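Local coordinates for protein lipase aflb (PDB 6IDY) that probably hydrolyses the ester bonds of lipids, as a calcium-binding fungal lipase with an alpha/beta-hydrolase fold, at residues A[99-104]-A[173-178]; A[281-286]-A[423-428]; A[308-313]-A[331-336]. All blocks are in the same frame, centred on the assembly; numbering follows the deposited sequence.

Contact 1: residues A[99-104]-A[173-178]; sequences LSFLNG and AGTTYY
Phe101 and Tyr178 meet ring against ring where helix 96-103 passes helix 173-178 in this alpha/beta-hydrolase fold. The two short segments run nearly antiparallel (157°), but their axes come no closer than 11.8 Å, so the gap is bridged by side chains and not by backbone packing. The tight part is the aromatic pair. Each ring carbon CG is anti to its own backbone N (chi1 175° for Phe101), and the two side chains approach from opposite directions. Phe101 CZ lies 3.6 Å above the Tyr178 ring plane, over its centre. With the planes inclined at 32°, the pair is oblique, neither a parallel stack nor an edge-to-face contact. This close packing nevertheless sits at the solvent side, where Tyr178 is exposed and Phe101 partly so. The buried side has fewer contacts: against the many ring-carbon pairs of Phe101 and Tyr178 it offers one methyl pair, Leu102 CD2 with Thr175 CG2 at 3.8 Å, and both residues also touch Ile417 of helix 414-424. No direct hydrogen bond crosses the contact. Instead, a water donates to Phe101 O at 3.1 Å and also bonds Thr175 OG1 at 2.8 Å; that hydroxyl is hydrogen-bonded as well to Asn111 ND2, its strongest polar partner. The same water oxygen stands 3.4 Å above the Phe101 ring plane, displaced toward the ring's rim.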
loop_
_atom_site.group_PDB
_atom_site.type_symbol
_atom_site.label_atom_id
_atom_site.label_comp_id
_atom_site.label_asym_id
_atom_site.label_seq_id
_atom_site.Cartn_x
_atom_site.Cartn_y
_atom_site.Cartn_z
ATOM N N LEU A 99 1.141 19.517 -4.096
ATOM C CA LEU A 99 2.069 19.238 -5.199
ATOM C C LEU A 99 3.515 19.552 -4.798
ATOM O O LEU A 99 4.409 18.752 -5.082
ATOM C CB LEU A 99 1.708 20.039 -6.468
ATOM C CG LEU A 99 0.628 19.464 -7.388
ATOM C CD1 LEU A 99 0.316 20.425 -8.523
ATOM C CD2 LEU A 99 1.037 18.117 -7.962
ATOM N N SER A 100 3.732 20.698 -4.116
ATOM C CA SER A 100 5.046 21.133 -3.633
ATOM C C SER A 100 5.621 20.127 -2.638
ATOM O O SER A 100 6.799 19.788 -2.740
ATOM C CB SER A 100 4.957 22.522 -3.006
ATOM O OG SER A 100 6.221 22.974 -2.550
ATOM N N PHE A 101 4.777 19.622 -1.708
ATOM C CA PHE A 101 5.155 18.626 -0.703
ATOM C C PHE A 101 5.513 17.297 -1.380
ATOM O O PHE A 101 6.565 16.731 -1.082
ATOM C CB PHE A 101 4.036 18.446 0.346
ATOM C CG PHE A 101 4.273 17.354 1.368
ATOM C CD1 PHE A 101 5.173 17.538 2.413
ATOM C CD2 PHE A 101 3.582 16.151 1.297
ATOM C CE1 PHE A 101 5.388 16.532 3.360
ATOM C CE2 PHE A 101 3.798 15.143 2.244
ATOM C CZ PHE A 101 4.701 15.340 3.267
ATOM N N LEU A 102 4.654 16.822 -2.305
ATOM C CA LEU A 102 4.860 15.580 -3.063
ATOM C C LEU A 102 6.118 15.661 -3.936
ATOM O O LEU A 102 6.807 14.653 -4.107
ATOM C CB LEU A 102 3.636 15.261 -3.941
ATOM C CG LEU A 102 2.307 14.951 -3.236
ATOM C CD1 LEU A 102 1.169 14.978 -4.223
ATOM C CD2 LEU A 102 2.332 13.592 -2.525
ATOM N N ASN A 103 6.421 16.868 -4.469
ATOM C CA ASN A 103 7.590 17.126 -5.315
ATOM C C ASN A 103 8.926 16.845 -4.608
ATOM O O ASN A 103 9.862 16.374 -5.256
ATOM C CB ASN A 103 7.550 18.541 -5.901
ATOM C CG ASN A 103 8.600 18.820 -6.953
ATOM O OD1 ASN A 103 8.726 18.108 -7.956
ATOM N ND2 ASN A 103 9.372 19.872 -6.748
ATOM N N GLY A 104 8.983 17.098 -3.299
ATOM C CA GLY A 104 10.183 16.877 -2.496
ATOM C C GLY A 104 10.213 15.588 -1.697
ATOM O O GLY A 104 10.888 15.534 -0.667
ATOM N N ALA A 173 6.431 4.531 1.865
ATOM C CA ALA A 173 5.554 4.465 3.032
ATOM C C ALA A 173 5.308 5.806 3.686
ATOM O O ALA A 173 4.154 6.145 3.952
ATOM C CB ALA A 173 6.119 3.492 4.052
ATOM N N GLY A 174 6.389 6.547 3.936
ATOM C CA GLY A 174 6.358 7.843 4.599
ATOM C C GLY A 174 5.348 8.800 4.019
ATOM O O GLY A 174 4.468 9.273 4.742
ATOM N N THR A 175 5.441 9.056 2.701
ATOM C CA THR A 175 4.511 9.949 2.014
ATOM C C THR A 175 3.110 9.336 1.946
ATOM O O THR A 175 2.144 10.045 2.236
ATOM C CB THR A 175 5.054 10.411 0.652
ATOM O OG1 THR A 175 6.265 11.133 0.877
ATOM C CG2 THR A 175 4.086 11.333 -0.067
ATOM N N THR A 176 3.006 8.037 1.589
ATOM C CA THR A 176 1.744 7.293 1.497
ATOM C C THR A 176 0.867 7.457 2.735
ATOM O O THR A 176 -0.295 7.862 2.627
ATOM C CB THR A 176 2.016 5.805 1.241
ATOM O OG1 THR A 176 2.653 5.682 -0.020
ATOM C CG2 THR A 176 0.737 4.928 1.288
ATOM N N TYR A 177 1.437 7.158 3.901
ATOM C CA TYR A 177 0.704 7.158 5.157
ATOM C C TYR A 177 0.590 8.516 5.836
ATOM O O TYR A 177 -0.251 8.667 6.713
ATOM C CB TYR A 177 1.293 6.103 6.084
ATOM C CG TYR A 177 0.968 4.715 5.578
ATOM C CD1 TYR A 177 -0.343 4.243 5.571
ATOM C CD2 TYR A 177 1.961 3.893 5.052
ATOM C CE1 TYR A 177 -0.656 2.981 5.075
ATOM C CE2 TYR A 177 1.660 2.618 4.564
ATOM C CZ TYR A 177 0.350 2.164 4.593
ATOM O OH TYR A 177 0.035 0.904 4.163
ATOM N N TYR A 178 1.363 9.513 5.388
ATOM C CA TYR A 178 1.301 10.881 5.903
ATOM C C TYR A 178 -0.141 11.418 5.763
ATOM O O TYR A 178 -0.646 12.066 6.679
ATOM C CB TYR A 178 2.303 11.770 5.132
ATOM C CG TYR A 178 2.298 13.231 5.523
ATOM C CD1 TYR A 178 3.122 13.705 6.537
ATOM C CD2 TYR A 178 1.504 14.152 4.842
ATOM C CE1 TYR A 178 3.133 15.056 6.891
ATOM C CE2 TYR A 178 1.504 15.504 5.187
ATOM C CZ TYR A 178 2.315 15.949 6.218
ATOM O OH TYR A 178 2.326 17.281 6.554
HETATM O O HOH W 1 6.236 13.918 0.275
#

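Contact 2: residues A[281-286]-A[423-428]; sequences CTPSLW and LAYKPK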
loop_
_atom_site.group_PDB
_atom_site.type_symbol
_atom_site.label_atom_id
_atom_site.label_comp_id
_atom_site.label_asym_id
_atom_site.label_seq_id
_atom_site.Cartn_x
_atom_site.Cartn_y
_atom_site.Cartn_z
ATOM N N CYS A 281 9.010 -3.427 -17.792
ATOM C CA CYS A 281 8.489 -2.917 -16.526
ATOM C C CYS A 281 9.456 -3.172 -15.384
ATOM O O CYS A 281 10.650 -3.022 -15.574
ATOM C CB CYS A 281 7.115 -3.528 -16.266
ATOM S SG CYS A 281 6.004 -3.436 -17.693
ATOM N N THR A 282 8.957 -3.506 -14.188
ATOM C CA THR A 282 9.826 -3.781 -13.047
ATOM C C THR A 282 9.510 -5.192 -12.546
ATOM O O THR A 282 8.435 -5.706 -12.887
ATOM C CB THR A 282 9.713 -2.687 -11.946
ATOM O OG1 THR A 282 8.714 -3.046 -10.995
ATOM C CG2 THR A 282 9.466 -1.280 -12.494
ATOM N N PRO A 283 10.397 -5.836 -11.733
ATOM C CA PRO A 283 10.080 -7.182 -11.224
ATOM C C PRO A 283 8.734 -7.276 -10.508
ATOM O O PRO A 283 7.972 -8.182 -10.821
ATOM C CB PRO A 283 11.241 -7.482 -10.266
ATOM C CG PRO A 283 12.368 -6.677 -10.781
ATOM C CD PRO A 283 11.732 -5.398 -11.266
ATOM N N SER A 284 8.427 -6.336 -9.579
ATOM C CA SER A 284 7.171 -6.364 -8.821
ATOM C C SER A 284 5.939 -6.131 -9.685
ATOM O O SER A 284 4.888 -6.680 -9.364
ATOM C CB SER A 284 7.203 -5.408 -7.635
ATOM O OG SER A 284 6.975 -4.066 -8.022
ATOM N N LEU A 285 6.061 -5.345 -10.782
ATOM C CA LEU A 285 4.930 -5.127 -11.691
ATOM C C LEU A 285 4.588 -6.440 -12.391
ATOM O O LEU A 285 3.431 -6.857 -12.358
ATOM C CB LEU A 285 5.189 -4.003 -12.723
ATOM C CG LEU A 285 5.484 -2.581 -12.189
ATOM C CD1 LEU A 285 5.392 -1.548 -13.301
ATOM C CD2 LEU A 285 4.537 -2.182 -11.051
ATOM N N TRP A 286 5.612 -7.125 -12.954
ATOM C CA TRP A 286 5.423 -8.404 -13.624
ATOM C C TRP A 286 4.920 -9.498 -12.691
ATOM O O TRP A 286 4.033 -10.253 -13.087
ATOM C CB TRP A 286 6.681 -8.843 -14.388
ATOM C CG TRP A 286 6.802 -8.197 -15.738
ATOM C CD1 TRP A 286 7.826 -7.419 -16.185
ATOM C CD2 TRP A 286 5.827 -8.225 -16.797
ATOM N NE1 TRP A 286 7.566 -6.981 -17.465
ATOM C CE2 TRP A 286 6.350 -7.469 -17.868
ATOM C CE3 TRP A 286 4.567 -8.836 -16.951
ATOM C CZ2 TRP A 286 5.659 -7.295 -19.068
ATOM C CZ3 TRP A 286 3.892 -8.682 -18.151
ATOM C CH2 TRP A 286 4.438 -7.922 -19.194
ATOM N N LEU A 423 8.764 4.978 -13.920
ATOM C CA LEU A 423 9.497 5.475 -15.083
ATOM C C LEU A 423 11.000 5.569 -14.854
ATOM O O LEU A 423 11.761 5.228 -15.758
ATOM C CB LEU A 423 8.909 6.801 -15.595
ATOM C CG LEU A 423 7.419 6.776 -16.032
ATOM C CD1 LEU A 423 7.014 8.091 -16.677
ATOM C CD2 LEU A 423 7.117 5.629 -16.990
ATOM N N ALA A 424 11.434 5.951 -13.643
ATOM C CA ALA A 424 12.863 6.058 -13.312
ATOM C C ALA A 424 13.517 4.705 -13.005
ATOM O O ALA A 424 14.744 4.628 -12.975
ATOM C CB ALA A 424 13.061 7.002 -12.134
ATOM N N TYR A 425 12.717 3.647 -12.758
ATOM C CA TYR A 425 13.260 2.328 -12.429
ATOM C C TYR A 425 14.072 1.761 -13.576
ATOM O O TYR A 425 13.570 1.631 -14.692
ATOM C CB TYR A 425 12.163 1.343 -12.000
ATOM C CG TYR A 425 12.713 0.040 -11.457
ATOM C CD1 TYR A 425 13.057 -1.007 -12.311
ATOM C CD2 TYR A 425 12.887 -0.152 -10.088
ATOM C CE1 TYR A 425 13.568 -2.207 -11.816
ATOM C CE2 TYR A 425 13.375 -1.354 -9.582
ATOM C CZ TYR A 425 13.715 -2.378 -10.451
ATOM O OH TYR A 425 14.204 -3.567 -9.961
ATOM N N LYS A 426 15.337 1.441 -13.290
ATOM C CA LYS A 426 16.290 0.889 -14.250
ATOM C C LYS A 426 17.180 -0.144 -13.546
ATOM O O LYS A 426 17.564 0.088 -12.402
ATOM C CB LYS A 426 17.150 2.003 -14.886
ATOM C CG LYS A 426 16.367 2.934 -15.803
ATOM C CD LYS A 426 17.158 4.151 -16.263
ATOM C CE LYS A 426 16.244 5.118 -16.983
ATOM N NZ LYS A 426 16.997 6.080 -17.833
ATOM N N PRO A 427 17.522 -1.286 -14.186
ATOM C CA PRO A 427 17.113 -1.709 -15.535
ATOM C C PRO A 427 15.698 -2.279 -15.560
ATOM O O PRO A 427 15.273 -2.912 -14.596
ATOM C CB PRO A 427 18.195 -2.725 -15.920
ATOM C CG PRO A 427 18.636 -3.332 -14.614
ATOM C CD PRO A 427 18.385 -2.296 -13.535
ATOM N N LYS A 428 14.950 -2.007 -16.640
ATOM C CA LYS A 428 13.594 -2.528 -16.779
ATOM C C LYS A 428 13.635 -3.985 -17.216
ATOM O O LYS A 428 14.661 -4.446 -17.718
ATOM C CB LYS A 428 12.719 -1.638 -17.676
ATOM C CG LYS A 428 12.168 -0.451 -16.899
ATOM C CD LYS A 428 11.198 0.400 -17.685
ATOM C CE LYS A 428 10.747 1.588 -16.864
ATOM N NZ LYS A 428 11.835 2.589 -16.676
#
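Thr282 lies over one face of the Tyr425 ring: its CB, offset toward the rim, is 4.0 Å from the ring centroid and 18° off the normal, a CH-pi contact, and methyl CG2 reaches Tyr425 CD1 at 3.6 Å. With CG anti to the backbone N (chi1 -171°), the Tyr425 ring turns that face to the threonine. Pro283 meets the far end of the same side chain obliquely, with CD 3.3 Å from Tyr425 OH. Thr282 is the N-cap residue of helix 283-287, and Tyr425 is the first residue past helix 414-424, so the start of one helix packs against the exit of another. Lys428 CA makes a bent CA-H...O contact (121° at the hydrogen) with Cys281 O at 3.2 Å; the Cys281 side chain turns away to its disulfide with Cys273. The lysine chain bends at its last torsion, and NZ donates to Leu423 O and Tyr425 O, each at 2.8 Å. No hydrogen bond crosses between the segments; the hydroxyls bond elsewhere, Thr282 OG1 to Leu202 O and Tyr425 OH to Asn203 OD1. The lysine charge, set against carbonyls at a helix C-terminus, is probably stabilised there.

Contact 3: residues A[308-313]-A[331-336]; sequences VPTTTI and AILSDS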
loop_
_atom_site.group_PDB
_atom_site.type_symbol
_atom_site.label_atom_id
_atom_site.label_comp_id
_atom_site.label_asym_id
_atom_site.label_seq_id
_atom_site.Cartn_x
_atom_site.Cartn_y
_atom_site.Cartn_z
ATOM N N VAL A 308 -2.783 -15.237 10.111
ATOM C CA VAL A 308 -3.097 -14.527 11.365
ATOM C C VAL A 308 -4.472 -13.849 11.132
ATOM O O VAL A 308 -4.873 -13.763 9.965
ATOM C CB VAL A 308 -1.982 -13.469 11.705
ATOM C CG1 VAL A 308 -0.605 -14.107 11.845
ATOM C CG2 VAL A 308 -1.939 -12.325 10.684
ATOM N N PRO A 309 -5.196 -13.336 12.167
ATOM C CA PRO A 309 -6.475 -12.646 11.890
ATOM C C PRO A 309 -6.301 -11.558 10.825
ATOM O O PRO A 309 -5.535 -10.614 11.031
ATOM C CB PRO A 309 -6.865 -12.068 13.253
ATOM C CG PRO A 309 -6.240 -13.019 14.243
ATOM C CD PRO A 309 -4.905 -13.348 13.620
ATOM N N THR A 310 -6.942 -11.744 9.651
ATOM C CA THR A 310 -6.797 -10.799 8.536
ATOM C C THR A 310 -8.113 -10.101 8.190
ATOM O O THR A 310 -9.152 -10.749 8.046
ATOM C CB THR A 310 -6.136 -11.477 7.319
ATOM O OG1 THR A 310 -4.918 -12.103 7.740
ATOM C CG2 THR A 310 -5.829 -10.495 6.184
ATOM N N THR A 311 -8.038 -8.770 8.041
ATOM C CA THR A 311 -9.146 -7.893 7.672
ATOM C C THR A 311 -8.804 -7.288 6.295
ATOM O O THR A 311 -7.942 -6.411 6.212
ATOM C CB THR A 311 -9.324 -6.806 8.758
ATOM O OG1 THR A 311 -9.423 -7.432 10.037
ATOM C CG2 THR A 311 -10.535 -5.908 8.507
ATOM N N THR A 312 -9.441 -7.786 5.220
ATOM C CA THR A 312 -9.191 -7.273 3.861
ATOM C C THR A 312 -10.259 -6.247 3.536
ATOM O O THR A 312 -11.414 -6.450 3.899
ATOM C CB THR A 312 -9.078 -8.402 2.801
ATOM O OG1 THR A 312 -10.376 -8.907 2.475
ATOM C CG2 THR A 312 -8.137 -9.540 3.225
ATOM N N ILE A 313 -9.866 -5.110 2.928
ATOM C CA ILE A 313 -10.791 -4.020 2.604
ATOM C C ILE A 313 -10.501 -3.572 1.185
ATOM O O ILE A 313 -9.368 -3.204 0.868
ATOM C CB ILE A 313 -10.768 -2.851 3.643
ATOM C CG1 ILE A 313 -10.750 -3.381 5.114
ATOM C CG2 ILE A 313 -11.963 -1.918 3.408
ATOM C CD1 ILE A 313 -10.163 -2.475 6.145
ATOM N N ALA A 331 -8.582 -9.607 -3.507
ATOM C CA ALA A 331 -8.405 -9.307 -2.093
ATOM C C ALA A 331 -8.870 -10.393 -1.145
ATOM O O ALA A 331 -8.499 -10.365 0.022
ATOM C CB ALA A 331 -9.107 -8.008 -1.770
ATOM N N ILE A 332 -9.677 -11.342 -1.624
ATOM C CA ILE A 332 -10.252 -12.382 -0.775
ATOM C C ILE A 332 -9.224 -13.405 -0.298
ATOM O O ILE A 332 -8.468 -13.952 -1.096
ATOM C CB ILE A 332 -11.481 -13.065 -1.460
ATOM C CG1 ILE A 332 -12.654 -12.060 -1.635
ATOM C CG2 ILE A 332 -11.937 -14.347 -0.707
ATOM C CD1 ILE A 332 -13.820 -12.556 -2.586
ATOM N N LEU A 333 -9.226 -13.666 1.015
ATOM C CA LEU A 333 -8.446 -14.734 1.616
ATOM C C LEU A 333 -9.426 -15.725 2.204
ATOM O O LEU A 333 -10.465 -15.336 2.752
ATOM C CB LEU A 333 -7.480 -14.251 2.713
ATOM C CG LEU A 333 -6.210 -13.513 2.253
ATOM C CD1 LEU A 333 -5.368 -13.103 3.441
ATOM C CD2 LEU A 333 -5.372 -14.349 1.268
ATOM N N SER A 334 -9.107 -17.006 2.080
ATOM C CA SER A 334 -9.905 -18.059 2.697
ATOM C C SER A 334 -9.410 -18.163 4.142
ATOM O O SER A 334 -8.449 -17.476 4.515
ATOM C CB SER A 334 -9.705 -19.383 1.964
ATOM O OG SER A 334 -10.480 -19.399 0.780
ATOM N N ASP A 335 -10.049 -19.011 4.948
ATOM C CA ASP A 335 -9.639 -19.178 6.331
ATOM C C ASP A 335 -9.535 -20.651 6.742
ATOM O O ASP A 335 -10.059 -21.032 7.786
ATOM C CB ASP A 335 -10.561 -18.391 7.282
ATOM C CG ASP A 335 -10.002 -18.274 8.690
ATOM O OD1 ASP A 335 -8.753 -18.286 8.842
ATOM O OD2 ASP A 335 -10.804 -18.180 9.634
ATOM N N SER A 336 -8.809 -21.464 5.954
ATOM C CA SER A 336 -8.620 -22.890 6.232
ATOM C C SER A 336 -7.846 -23.172 7.535
ATOM O O SER A 336 -8.010 -24.250 8.115
ATOM C CB SER A 336 -7.969 -23.584 5.040
ATOM O OG SER A 336 -8.786 -23.445 3.890
#
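Thr312 and Ala331 make the closest approach here, with methyl CG2 of Thr312 3.3 Å from Ala331 O. Together with Leu333 they lose the most surface to the contact, which joins strand 310-314 of the parallel part of the hydrolase sheet to the loop that leads on to strand 341-345 at one edge of the sheet. In Thr312, CG2 is anti to the carbonyl carbon and OG1 sits between the backbone N and that carbon (chi1 77°). Both branches therefore come up beside the Ala331 carbonyl; although OG1 lies 3.4 Å from Ala331 O, its hydrogen bond goes to Asn343 OD1, which can only accept. Leu333 reaches the strand two residues earlier: its CD1 meets Thr310 CG2 at 3.8 Å, the two side chains crossing at a slant. Thr310 keeps its polar branch local, OG1 donating to Val308 O at 2.8 Å from above the carbonyl plane, which leaves the methyl to meet the leucine. Phe263 touches both Thr312 and Leu333. Across the segments the contact is van der Waals, methyl on methyl and methyl on carbonyl oxygen. The polar link is indirect: Asn343 pairs with Thr312 OG1 through OD1 and with Leu333 O through ND2, and so probably helps keep loop and strand together.

In the fold
Helix 414-424 covers contact 1 through Leu414 and Ile417, and the residue following it, Tyr425, takes part in contact 2, though the two centres are 21 Å apart and the nearest atoms about 12 Å. Contact 3 lies across the chain's centre from contact 1, centres 29 Å apart; in sequence it falls between the two segments of contact 2, yet their centres are also 29 Å apart and their nearest atoms about 15 Å. Near contact 3 is the calcium, about 10 Å from the Thr310 side chain; Ala377, one of its ligands, touches Thr311. Helix 173-178 and segment 281-286 also reach the end of strand 227-232 and the turn after it: Thr176 and Tyr177 touch Trp232, and Ser284 touches Gln234, where this fold probably places its nucleophile elbow.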